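Local coordinates for GTPase-activating protein BEM3 (Saccharomyces cerevisiae S288C, PDB 6FSF), which stimulates GTP hydrolysis by CDC42 and, less efficiently, by RHO1, the tandem PX-PH region of this chain belonging to a protein that binds phosphatidylinositol 3-phosphate, at residues T227-S230 with K231-E234; K92-T95 with R96-L100. All blocks are in the same frame, centred on the assembly; numbering follows the deposited sequence.

Contact 1 of 2, residues T227-S230 with K231-E234; sequences TETS and KERE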
loop_
_atom_site.group_PDB
_atom_site.type_symbol
_atom_site.label_atom_id
_atom_site.label_comp_id
_atom_site.label_asym_id
_atom_site.label_seq_id
_atom_site.Cartn_x
_atom_site.Cartn_y
_atom_site.Cartn_z
ATOM N N THR A 227 6.319 -9.250 0.024
ATOM C CA THR A 227 5.515 -8.274 0.742
ATOM C C THR A 227 5.778 -6.878 0.189
ATOM O O THR A 227 6.714 -6.648 -0.577
ATOM C CB THR A 227 5.812 -8.318 2.244
ATOM O OG1 THR A 227 7.228 -8.302 2.461
ATOM C CG2 THR A 227 5.216 -9.569 2.874
ATOM N N GLU A 228 4.929 -5.932 0.592
ATOM C CA GLU A 228 5.070 -4.565 0.107
ATOM C C GLU A 228 6.223 -3.830 0.778
ATOM O O GLU A 228 6.795 -2.910 0.182
ATOM C CB GLU A 228 3.763 -3.798 0.310
ATOM C CG GLU A 228 2.615 -4.321 -0.533
ATOM C CD GLU A 228 1.382 -3.450 -0.435
ATOM O OE1 GLU A 228 0.444 -3.821 0.300
ATOM O OE2 GLU A 228 1.360 -2.386 -1.089
ATOM N N THR A 229 6.578 -4.214 2.001
ATOM C CA THR A 229 7.679 -3.601 2.726
ATOM C C THR A 229 8.591 -4.687 3.280
ATOM O O THR A 229 8.207 -5.855 3.391
ATOM C CB THR A 229 7.184 -2.711 3.878
ATOM O OG1 THR A 229 6.523 -3.521 4.859
ATOM C CG2 THR A 229 6.216 -1.654 3.365
ATOM N N SER A 230 9.817 -4.285 3.623
ATOM C CA SER A 230 10.743 -5.221 4.249
ATOM C C SER A 230 10.318 -5.553 5.674
ATOM O O SER A 230 10.597 -6.655 6.162
ATOM C CB SER A 230 12.162 -4.654 4.229
ATOM O OG SER A 230 12.253 -3.479 5.014
ATOM N N LYS A 231 9.644 -4.620 6.352
ATOM C CA LYS A 231 9.121 -4.916 7.681
ATOM C C LYS A 231 8.044 -5.989 7.615
ATOM O O LYS A 231 7.980 -6.872 8.477
ATOM C CB LYS A 231 8.565 -3.648 8.332
ATOM C CG LYS A 231 7.948 -3.894 9.703
ATOM C CD LYS A 231 7.216 -2.675 10.232
ATOM C CE LYS A 231 6.655 -2.948 11.619
ATOM N NZ LYS A 231 5.974 -1.758 12.198
ATOM N N GLU A 232 7.187 -5.927 6.593
ATOM C CA GLU A 232 6.146 -6.936 6.444
ATOM C C GLU A 232 6.735 -8.320 6.207
ATOM O O GLU A 232 6.142 -9.322 6.623
ATOM C CB GLU A 232 5.201 -6.550 5.305
ATOM C CG GLU A 232 3.933 -5.856 5.769
ATOM C CD GLU A 232 2.976 -6.805 6.462
ATOM O OE1 GLU A 232 2.418 -7.691 5.778
ATOM O OE2 GLU A 232 2.791 -6.674 7.690
ATOM N N ARG A 233 7.895 -8.400 5.548
ATOM C CA ARG A 233 8.564 -9.691 5.421
ATOM C C ARG A 233 9.035 -10.196 6.778
ATOM O O ARG A 233 8.910 -11.388 7.077
ATOM C CB ARG A 233 9.739 -9.600 4.445
ATOM C CG ARG A 233 10.528 -10.904 4.341
ATOM C CD ARG A 233 11.453 -10.942 3.135
ATOM N NE ARG A 233 12.564 -10.002 3.253
ATOM C CZ ARG A 233 13.605 -9.975 2.427
ATOM N NH1 ARG A 233 13.682 -10.839 1.423
ATOM N NH2 ARG A 233 14.572 -9.087 2.606
ATOM N N GLU A 234 9.570 -9.302 7.614
ATOM C CA GLU A 234 9.941 -9.687 8.973
ATOM C C GLU A 234 8.734 -10.214 9.738
ATOM O O GLU A 234 8.804 -11.269 10.381
ATOM C CB GLU A 234 10.558 -8.498 9.713
ATOM C CG GLU A 234 11.972 -8.136 9.294
ATOM C CD GLU A 234 12.562 -7.036 10.158
ATOM O OE1 GLU A 234 12.360 -7.073 11.391
ATOM O OE2 GLU A 234 13.217 -6.127 9.605
#
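Thr229 OG1 accepts the backbone N-H of Glu232 at 3.0 Å, N to OG1, with an angle of 154° at the hydrogen. The hydroxyl reaches forward to the first turn because chi1 of 65° sets OG1 between the backbone N and the carbonyl carbon. Glu232 closes in around the same oxygen, its CB lying 3.3 Å from Thr229 OG1 and its CG somewhat farther off. One residue on, Ser230 O receives Glu234 N at 3.2 Å, whereas the bond from Arg233 N to Thr229 O is weak. Thr229 is thus the N-cap of helix 230-240, the C-terminal helix of the PH domain, which follows the last strand, 221-226, of its sheet. Buried Thr227 backs the cap: its OG1 donates to Thr229 O at 2.8 Å and so fixes the carbonyl that Arg233 N reaches only weakly. Thr227 CB meanwhile rests on Glu232 CB at 3.6 Å, and Thr227 OG1 lies 3.5 Å from Arg233 CB, the two side chains crossing at about a right angle. Farther out, Thr227 pairs through its backbone with Asn205, and the Glu232 carboxylate turns away to a salt bridge with Lys141. Arg233, bent at chi3, carries NH1 to the carbonyls of Gly206 and Ile193, which ties the first turn of the helix to strands 206-211 and 188-193.

Contact 2 of 2, residues K92-T95 with R96-L100; sequences KVDT and RKNIL
Lys92 O takes the backbone N-H of Arg96 at 2.9 Å, O to N, in a nearly straight bond of 174°. The aliphatic part of Arg96 folds back over the same turn of helix 90-107, in the PX domain: with chi1 at 71°, CG comes within 3.4 Å of Lys92 O, and the chain then runs extended to NE. This lays one guanidinium face against Val93, whose CG2 sits 4.1 Å above the plane of the Arg96 group, over its centre. The buried charged end is held by Thr26 OG1 at NE and Leu84 O at NH1, joining the helix to strand 19-29 and to the loop that leads into the helix. Replacing Arg96 by an alanine is likely to leave Val93 CG2 without its flat cover, and Leu84 O and Thr26 OG1 without this partner. Thr95 O receives Ile99 N at 3.1 Å; alongside, Thr95 CG2 and Ile99 CD1 lie 4.0 Å apart, their side chains pointing the same way. On another side of the helix Asn98 ND2 reaches Asp94 OD2 at 3.3 Å in a weak bond, carboxylate and amide planes 85° apart. Asp94 OD1 binds Asn205 of the PH domain, so this carboxylate is probably positioned more by the domain junction than by its helical neighbour.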
loop_
_atom_site.group_PDB
_atom_site.type_symbol
_atom_site.label_atom_id
_atom_site.label_comp_id
_atom_site.label_asym_id
_atom_site.label_seq_id
_atom_site.Cartn_x
_atom_site.Cartn_y
_atom_site.Cartn_z
ATOM N N LYS A 92 8.910 -2.362 -7.851
ATOM C CA LYS A 92 8.153 -1.149 -8.145
ATOM C C LYS A 92 7.108 -0.875 -7.069
ATOM O O LYS A 92 6.901 0.280 -6.674
ATOM C CB LYS A 92 7.477 -1.260 -9.511
ATOM C CG LYS A 92 8.420 -1.406 -10.693
ATOM C CD LYS A 92 7.625 -1.331 -11.983
ATOM C CE LYS A 92 8.298 -2.082 -13.112
ATOM N NZ LYS A 92 7.395 -2.168 -14.293
ATOM N N VAL A 93 6.436 -1.925 -6.595
ATOM C CA VAL A 93 5.434 -1.774 -5.542
ATOM C C VAL A 93 6.068 -1.185 -4.289
ATOM O O VAL A 93 5.503 -0.292 -3.644
ATOM C CB VAL A 93 4.765 -3.129 -5.251
ATOM C CG1 VAL A 93 3.911 -3.054 -3.997
ATOM C CG2 VAL A 93 3.936 -3.570 -6.444
ATOM N N ASP A 94 7.256 -1.677 -3.931
ATOM C CA ASP A 94 7.974 -1.150 -2.775
ATOM C C ASP A 94 8.334 0.316 -2.972
ATOM O O ASP A 94 8.207 1.129 -2.049
ATOM C CB ASP A 94 9.238 -1.977 -2.528
ATOM C CG ASP A 94 9.993 -1.531 -1.292
ATOM O OD1 ASP A 94 10.034 -2.301 -0.311
ATOM O OD2 ASP A 94 10.543 -0.411 -1.297
ATOM N N THR A 95 8.783 0.674 -4.175
ATOM C CA THR A 95 9.289 2.024 -4.405
ATOM C C THR A 95 8.161 3.049 -4.406
ATOM O O THR A 95 8.248 4.081 -3.728
ATOM C CB THR A 95 10.069 2.074 -5.720
ATOM O OG1 THR A 95 11.170 1.158 -5.660
ATOM C CG2 THR A 95 10.606 3.470 -5.963
ATOM N N ARG A 96 7.086 2.777 -5.155
ATOM C CA ARG A 96 6.019 3.763 -5.309
ATOM C C ARG A 96 5.318 4.053 -3.988
ATOM O O ARG A 96 4.756 5.141 -3.810
ATOM C CB ARG A 96 5.013 3.285 -6.358
ATOM C CG ARG A 96 4.146 2.106 -5.928
ATOM C CD ARG A 96 3.475 1.456 -7.132
ATOM N NE ARG A 96 2.389 0.558 -6.757
ATOM C CZ ARG A 96 1.739 -0.225 -7.614
ATOM N NH1 ARG A 96 2.072 -0.226 -8.897
ATOM N NH2 ARG A 96 0.758 -1.011 -7.186
ATOM N N LYS A 97 5.344 3.103 -3.051
ATOM C CA LYS A 97 4.767 3.348 -1.734
ATOM C C LYS A 97 5.605 4.347 -0.944
ATOM O O LYS A 97 5.061 5.173 -0.200
ATOM C CB LYS A 97 4.634 2.027 -0.981
ATOM C CG LYS A 97 4.033 2.130 0.411
ATOM C CD LYS A 97 3.858 0.741 0.999
ATOM C CE LYS A 97 3.566 0.791 2.485
ATOM N NZ LYS A 97 4.649 1.486 3.232
ATOM N N ASN A 98 6.931 4.296 -1.099
ATOM C CA ASN A 98 7.792 5.242 -0.396
ATOM C C ASN A 98 7.657 6.646 -0.971
ATOM O O ASN A 98 7.662 7.632 -0.225
ATOM C CB ASN A 98 9.249 4.780 -0.458
ATOM C CG ASN A 98 9.463 3.440 0.211
ATOM O OD1 ASN A 98 8.728 3.063 1.124
ATOM N ND2 ASN A 98 10.482 2.713 -0.233
ATOM N N ILE A 99 7.544 6.757 -2.296
ATOM C CA ILE A 99 7.379 8.069 -2.915
ATOM C C ILE A 99 6.053 8.688 -2.494
ATOM O O ILE A 99 5.970 9.892 -2.220
ATOM C CB ILE A 99 7.490 7.954 -4.447
ATOM C CG1 ILE A 99 8.819 7.309 -4.842
ATOM C CG2 ILE A 99 7.321 9.320 -5.102
ATOM C CD1 ILE A 99 9.007 7.163 -6.324
ATOM N N LEU A 100 4.992 7.878 -2.442
ATOM C CA LEU A 100 3.692 8.394 -2.027
ATOM C C LEU A 100 3.716 8.842 -0.571
ATOM O O LEU A 100 3.066 9.829 -0.209
ATOM C CB LEU A 100 2.611 7.338 -2.255
ATOM C CG LEU A 100 2.140 7.159 -3.699
ATOM C CD1 LEU A 100 1.341 5.876 -3.845
ATOM C CD2 LEU A 100 1.316 8.358 -4.143
#

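Overall arrangement
Both contacts are local, between residues a few positions apart, but contact 1 lies at the surface where a helix of the PH domain starts, while contact 2 is partly buried inside a continuous helix of the PX domain. Both hold i to i+4 backbone bonds, but contact 1 adds threonine hydroxyls that serve the helix start, and contact 2 an arginine laid over a valine. Their centres are about 13 Å apart, yet they touch across the domain junction: Glu228 CG meets Val93 CG1 at 3.9 Å, and Thr229 CG2 packs near Lys97 NZ. Asn205 serves both, by its backbone in contact 1 and its side chain in contact 2.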